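Local structure of aspartokinase (Synechocystis, 3L76) at residues R186-A191 / A580-H585; A552-N557 / Q574-D579. The protein probably catalyses the ATP-dependent phosphorylation of the beta-carboxyl group of aspartate to 4-phospho-L-aspartate, and binds lysine and threonine in its ACT domains. All coordinates share one frame; numbering follows the deposited sequence.

Contact 1 of 2, residues R186-A191 / A580-H585; sequences RLVPEA and ALKAAH
Leu187 and Val188, in a loop of the amino acid kinase domain between strands 170-175 and 196-198, pack against Leu581, Lys582 and His585 on helix 577-587, the last helix of the C-terminal ACT domain. The contact thus joins the catalytic fold to a regulatory one. Leu187 comes first along the loop. Its side chain crosses that of Leu581 at about a right angle, with CD1 3.4 Å from Leu581 CD2, and Leu440 of strand 437-453 extends the apolar patch. The carbonyl O of Leu187 lies beside the aliphatic stem of Lys582, 3.6 Å from CE, an approach suited to a long, extended chain whose methylenes can lie at the border while the amine continues beyond them.

Val188 enters between the helix side chains, and its branching at CB lets it serve two neighbours at once. CG1, anti to the backbone N (chi1 -177°), lies over one face of the His585 ring in a CH-pi contact, 3.9 Å from its centroid and 22° off the normal, while CG2 turns to Leu581 CD2 at 4.0 Å and to the CG of Lys582. Leu581 and His585 are four residues apart, one helical turn, and so present their side chains on the same flank. From Val188 to Ala191 the chain makes a type I beta turn, closed by Ala191 N to Val188 O at 2.8 Å. The turn brings Glu190 O and Ala191 CA obliquely to the imidazole. Ala191 CA lies 4.0 Å from His585 NE2, the nitrogen that is hydrogen-bonded to Thr182 OG1 of the same kinase-domain loop.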
loop_
_atom_site.group_PDB
_atom_site.type_symbol
_atom_site.label_atom_id
_atom_site.label_comp_id
_atom_site.label_asym_id
_atom_site.label_seq_id
_atom_site.Cartn_x
_atom_site.Cartn_y
_atom_site.Cartn_z
ATOM N N ARG A 186 30.314 13.467 -18.791
ATOM C CA ARG A 186 30.308 14.890 -18.509
ATOM C C ARG A 186 31.712 15.495 -18.486
ATOM O O ARG A 186 31.864 16.686 -18.717
ATOM C CB ARG A 186 29.571 15.177 -17.197
ATOM C CG ARG A 186 28.055 15.102 -17.307
ATOM C CD ARG A 186 27.374 15.412 -15.971
ATOM N NE ARG A 186 26.990 14.212 -15.224
ATOM C CZ ARG A 186 27.652 13.721 -14.178
ATOM N NH1 ARG A 186 28.748 14.320 -13.735
ATOM N NH2 ARG A 186 27.212 12.626 -13.570
ATOM N N LEU A 187 32.733 14.681 -18.220
ATOM C CA LEU A 187 34.108 15.178 -18.216
ATOM C C LEU A 187 34.908 14.641 -19.391
ATOM O O LEU A 187 35.863 15.269 -19.832
ATOM C CB LEU A 187 34.811 14.825 -16.907
ATOM C CG LEU A 187 34.024 15.024 -15.614
ATOM C CD1 LEU A 187 34.912 14.740 -14.410
ATOM C CD2 LEU A 187 33.461 16.425 -15.543
ATOM N N VAL A 188 34.524 13.474 -19.893
ATOM C CA VAL A 188 35.225 12.860 -21.012
ATOM C C VAL A 188 34.239 12.307 -22.037
ATOM O O VAL A 188 33.865 11.133 -21.981
ATOM C CB VAL A 188 36.156 11.740 -20.535
ATOM C CG1 VAL A 188 36.929 11.153 -21.707
ATOM C CG2 VAL A 188 37.103 12.262 -19.451
ATOM N N PRO A 189 33.814 13.160 -22.984
ATOM C CA PRO A 189 32.798 12.818 -23.992
ATOM C C PRO A 189 33.116 11.544 -24.774
ATOM O O PRO A 189 32.193 10.882 -25.254
ATOM C CB PRO A 189 32.809 14.032 -24.931
ATOM C CG PRO A 189 33.316 15.159 -24.101
ATOM C CD PRO A 189 34.313 14.540 -23.147
ATOM N N GLU A 190 34.398 11.210 -24.897
ATOM C CA GLU A 190 34.814 10.029 -25.645
ATOM C C GLU A 190 34.608 8.742 -24.853
ATOM O O GLU A 190 35.004 7.660 -25.297
ATOM C CB GLU A 190 36.272 10.145 -26.069
ATOM C CG GLU A 190 36.619 11.478 -26.696
ATOM C CD GLU A 190 36.709 12.596 -25.677
ATOM O OE1 GLU A 190 36.093 13.660 -25.896
ATOM O OE2 GLU A 190 37.394 12.409 -24.654
ATOM N N ALA A 191 33.994 8.869 -23.677
ATOM C CA ALA A 191 33.636 7.713 -22.864
ATOM C C ALA A 191 32.862 6.704 -23.699
ATOM O O ALA A 191 31.889 7.056 -24.365
ATOM C CB ALA A 191 32.824 8.135 -21.661
ATOM N N ALA A 580 43.413 15.489 -14.891
ATOM C CA ALA A 580 43.987 14.211 -14.515
ATOM C C ALA A 580 43.103 13.064 -14.992
ATOM O O ALA A 580 43.596 12.016 -15.396
ATOM C CB ALA A 580 44.199 14.157 -13.012
ATOM N N LEU A 581 41.792 13.273 -14.966
ATOM C CA LEU A 581 40.868 12.250 -15.420
ATOM C C LEU A 581 41.041 11.997 -16.909
ATOM O O LEU A 581 41.036 10.845 -17.355
ATOM C CB LEU A 581 39.414 12.630 -15.108
ATOM C CG LEU A 581 38.353 11.628 -15.590
ATOM C CD1 LEU A 581 38.426 10.307 -14.836
ATOM C CD2 LEU A 581 36.967 12.226 -15.490
ATOM N N LYS A 582 41.182 13.078 -17.672
ATOM C CA LYS A 582 41.333 12.980 -19.117
ATOM C C LYS A 582 42.623 12.246 -19.455
ATOM O O LYS A 582 42.652 11.392 -20.335
ATOM C CB LYS A 582 41.327 14.368 -19.755
ATOM C CG LYS A 582 39.992 15.107 -19.697
ATOM C CD LYS A 582 40.133 16.494 -20.309
ATOM C CE LYS A 582 38.843 17.295 -20.267
ATOM N NZ LYS A 582 39.063 18.668 -20.810
ATOM N N ALA A 583 43.684 12.580 -18.736
ATOM C CA ALA A 583 44.980 11.935 -18.922
ATOM C C ALA A 583 44.906 10.428 -18.700
ATOM O O ALA A 583 45.434 9.652 -19.499
ATOM C CB ALA A 583 46.021 12.561 -18.001
ATOM N N ALA A 584 44.264 10.019 -17.607
ATOM C CA ALA A 584 44.078 8.597 -17.307
ATOM C C ALA A 584 43.259 7.871 -18.376
ATOM O O ALA A 584 43.579 6.747 -18.755
ATOM C CB ALA A 584 43.431 8.410 -15.928
ATOM N N HIS A 585 42.196 8.510 -18.856
ATOM C CA HIS A 585 41.330 7.901 -19.871
ATOM C C HIS A 585 42.068 7.719 -21.194
ATOM O O HIS A 585 41.857 6.733 -21.901
ATOM C CB HIS A 585 40.058 8.733 -20.081
ATOM C CG HIS A 585 38.922 7.972 -20.704
ATOM N ND1 HIS A 585 38.688 7.956 -22.063
ATOM C CD2 HIS A 585 37.948 7.210 -20.146
ATOM C CE1 HIS A 585 37.622 7.214 -22.316
ATOM N NE2 HIS A 585 37.157 6.749 -21.171
#

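Contact 2 of 2, residues A552-N557 / Q574-D579; sequences AQENIN and QDRGVD. With THR (threonine), chain C.
Arg576, at the N-cap position of helix 577-587, faces the backbone of Glu554 and Asn555 where a Schellman motif ends helix 543-552, with Ile556 N turned to Leu551 O and Asn555 N bonded to Ala552 O at 2.6 Å. The two helices belong to one ACT domain, and the contact ties the end of the first to the start of the second. Asn555 is the C-prime residue and has positive phi (51°), a conformation that asparagine adopts more readily than most residues with a side chain.

The guanidinium of Arg576 reaches the backbone carbonyls of Glu554 and Asn555 at this helix end. Both oxygens lie at its edge, near its plane; the approach of NH2 to Glu554 O is modelled too short to be read as a sound bond, and the bond from Arg576 NH2 to Asn555 O, 3.0 Å, is weak. Bends at chi2 (90°) and chi3 bring the planar group over Ile556. The side chains of Arg576 and Ile556 come from opposite directions, and Ile556 CG1 sits over the centre of one guanidinium face, 3.4 Å from Arg576 CZ. Isoleucine suits this place because its CG1 covers the flat cation while CD1 continues to Arg576 CG, at 3.6 Å, and to the CB of Asp579.

Arg576 NH1 also links two acids. It forms a salt bridge with Asp579 OD2 at 3.3 Å, one turn into the same helix, and a long one with Glu554. The arginine probably eases the repulsion between these carboxylates. Beyond Ile556 the chain enters the threonine pocket, which Asp280, Gln304 and others complete: Asn557 OD1 accepts a hydrogen bond from the N of the bound threonine at 2.6 Å.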
loop_
_atom_site.group_PDB
_atom_site.type_symbol
_atom_site.label_atom_id
_atom_site.label_comp_id
_atom_site.label_asym_id
_atom_site.label_seq_id
_atom_site.Cartn_x
_atom_site.Cartn_y
_atom_site.Cartn_z
ATOM N N ALA A 552 52.301 12.946 -14.681
ATOM C CA ALA A 552 53.513 13.734 -14.699
ATOM C C ALA A 552 53.674 14.476 -16.022
ATOM O O ALA A 552 54.111 15.631 -16.032
ATOM C CB ALA A 552 54.723 12.855 -14.420
ATOM N N GLN A 553 53.322 13.811 -17.127
ATOM C CA GLN A 553 53.446 14.395 -18.466
ATOM C C GLN A 553 52.567 15.625 -18.598
ATOM O O GLN A 553 52.783 16.469 -19.462
ATOM C CB GLN A 553 53.090 13.378 -19.554
ATOM C CG GLN A 553 54.030 12.184 -19.618
ATOM C CD GLN A 553 53.493 11.057 -20.483
ATOM O OE1 GLN A 553 52.382 11.135 -21.002
ATOM N NE2 GLN A 553 54.279 9.999 -20.633
ATOM N N GLU A 554 51.570 15.716 -17.732
ATOM C CA GLU A 554 50.707 16.880 -17.666
ATOM C C GLU A 554 51.164 17.802 -16.550
ATOM O O GLU A 554 50.460 18.730 -16.192
ATOM C CB GLU A 554 49.256 16.448 -17.424
ATOM C CG GLU A 554 48.519 16.097 -18.693
ATOM C CD GLU A 554 48.195 17.329 -19.495
ATOM O OE1 GLU A 554 48.576 17.382 -20.680
ATOM O OE2 GLU A 554 47.577 18.258 -18.925
ATOM N N ASN A 555 52.347 17.529 -16.007
ATOM C CA ASN A 555 52.881 18.258 -14.858
ATOM C C ASN A 555 51.877 18.336 -13.712
ATOM O O ASN A 555 51.557 19.411 -13.212
ATOM C CB ASN A 555 53.366 19.655 -15.259
ATOM C CG ASN A 555 54.307 20.259 -14.235
ATOM O OD1 ASN A 555 54.089 20.158 -13.032
ATOM N ND2 ASN A 555 55.363 20.887 -14.712
ATOM N N ILE A 556 51.377 17.177 -13.307
ATOM C CA ILE A 556 50.401 17.084 -12.232
ATOM C C ILE A 556 51.048 16.388 -11.035
ATOM O O ILE A 556 51.567 15.275 -11.139
ATOM C CB ILE A 556 49.128 16.328 -12.702
ATOM C CG1 ILE A 556 48.322 17.194 -13.659
ATOM C CG2 ILE A 556 48.251 15.935 -11.536
ATOM C CD1 ILE A 556 47.152 16.478 -14.297
ATOM N N ASN A 557 51.048 17.056 -9.894
ATOM C CA ASN A 557 51.695 16.483 -8.732
ATOM C C ASN A 557 50.792 15.482 -8.030
ATOM O O ASN A 557 49.588 15.703 -7.893
ATOM C CB ASN A 557 52.136 17.576 -7.760
ATOM C CG ASN A 557 52.940 17.025 -6.601
ATOM O OD1 ASN A 557 53.936 16.328 -6.798
ATOM N ND2 ASN A 557 52.507 17.331 -5.380
ATOM N N GLN A 574 42.740 19.897 -6.672
ATOM C CA GLN A 574 41.379 20.020 -7.183
ATOM C C GLN A 574 41.274 20.697 -8.545
ATOM O O GLN A 574 40.508 20.262 -9.396
ATOM C CB GLN A 574 40.471 20.733 -6.170
ATOM C CG GLN A 574 39.090 21.065 -6.723
ATOM C CD GLN A 574 38.011 21.079 -5.663
ATOM O OE1 GLN A 574 37.210 20.157 -5.579
ATOM N NE2 GLN A 574 37.979 22.125 -4.853
ATOM N N ASP A 575 42.027 21.766 -8.758
ATOM C CA ASP A 575 41.915 22.475 -10.024
ATOM C C ASP A 575 42.591 21.680 -11.117
ATOM O O ASP A 575 42.835 22.179 -12.204
ATOM C CB ASP A 575 42.510 23.880 -9.933
ATOM C CG ASP A 575 44.010 23.872 -9.726
ATOM O OD1 ASP A 575 44.600 24.963 -9.758
ATOM O OD2 ASP A 575 44.600 22.789 -9.535
ATOM N N ARG A 576 42.876 20.422 -10.824
ATOM C CA ARG A 576 43.509 19.563 -11.802
ATOM C C ARG A 576 42.851 18.188 -11.933
ATOM O O ARG A 576 43.303 17.361 -12.719
ATOM C CB ARG A 576 44.978 19.404 -11.455
ATOM C CG ARG A 576 45.844 19.440 -12.661
ATOM C CD ARG A 576 46.286 20.849 -12.999
ATOM N NE ARG A 576 47.664 20.742 -13.433
ATOM C CZ ARG A 576 48.030 20.395 -14.660
ATOM N NH1 ARG A 576 47.119 20.164 -15.589
ATOM N NH2 ARG A 576 49.311 20.295 -14.957
ATOM N N GLY A 577 41.796 17.949 -11.159
ATOM C CA GLY A 577 41.065 16.694 -11.218
ATOM C C GLY A 577 40.606 16.320 -12.613
ATOM O O GLY A 577 40.857 15.219 -13.080
ATOM N N VAL A 578 39.934 17.246 -13.284
ATOM C CA VAL A 578 39.443 16.984 -14.626
ATOM C C VAL A 578 40.590 16.684 -15.583
ATOM O O VAL A 578 40.523 15.730 -16.358
ATOM C CB VAL A 578 38.601 18.149 -15.164
ATOM C CG1 VAL A 578 38.259 17.915 -16.625
ATOM C CG2 VAL A 578 37.335 18.302 -14.346
ATOM N N ASP A 579 41.645 17.487 -15.525
ATOM C CA ASP A 579 42.790 17.264 -16.401
ATOM C C ASP A 579 43.366 15.879 -16.156
ATOM O O ASP A 579 43.761 15.180 -17.084
ATOM C CB ASP A 579 43.879 18.315 -16.168
ATOM C CG ASP A 579 43.340 19.726 -16.175
ATOM O OD1 ASP A 579 42.228 19.949 -15.655
ATOM O OD2 ASP A 579 44.042 20.618 -16.688
HETATM N N THR C . 54.667 14.065 -5.727
HETATM C CA THR C . 55.490 13.030 -6.367
HETATM C C THR C . 55.049 12.756 -7.802
HETATM O O THR C . 54.056 13.335 -8.275
HETATM C CB THR C . 55.506 11.720 -5.556
HETATM O OG1 THR C . 54.175 11.184 -5.467
HETATM C CG2 THR C . 56.021 11.992 -4.150
HETATM O OXT THR C . 55.702 11.977 -8.507
#

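Both contacts use helix 577-587, contact 2 at its N-terminal start and contact 1 on the turns that follow. Contact 2 lies at the surface and stays within one ACT domain, its segments only 17 residues apart; contact 1 is partly buried and joins that domain to the kinase domain across 389 residues. Their chemistry follows: apolar packing and a histidine face in contact 1, an arginine with carbonyls and carboxylates in contact 2. Their centres are about 12 Å apart, and they meet where Ile556 CD1 packs against Ala580 CA at 3.9 Å. The helix therefore lies between the threonine-pocket loop and the kinase-domain loop.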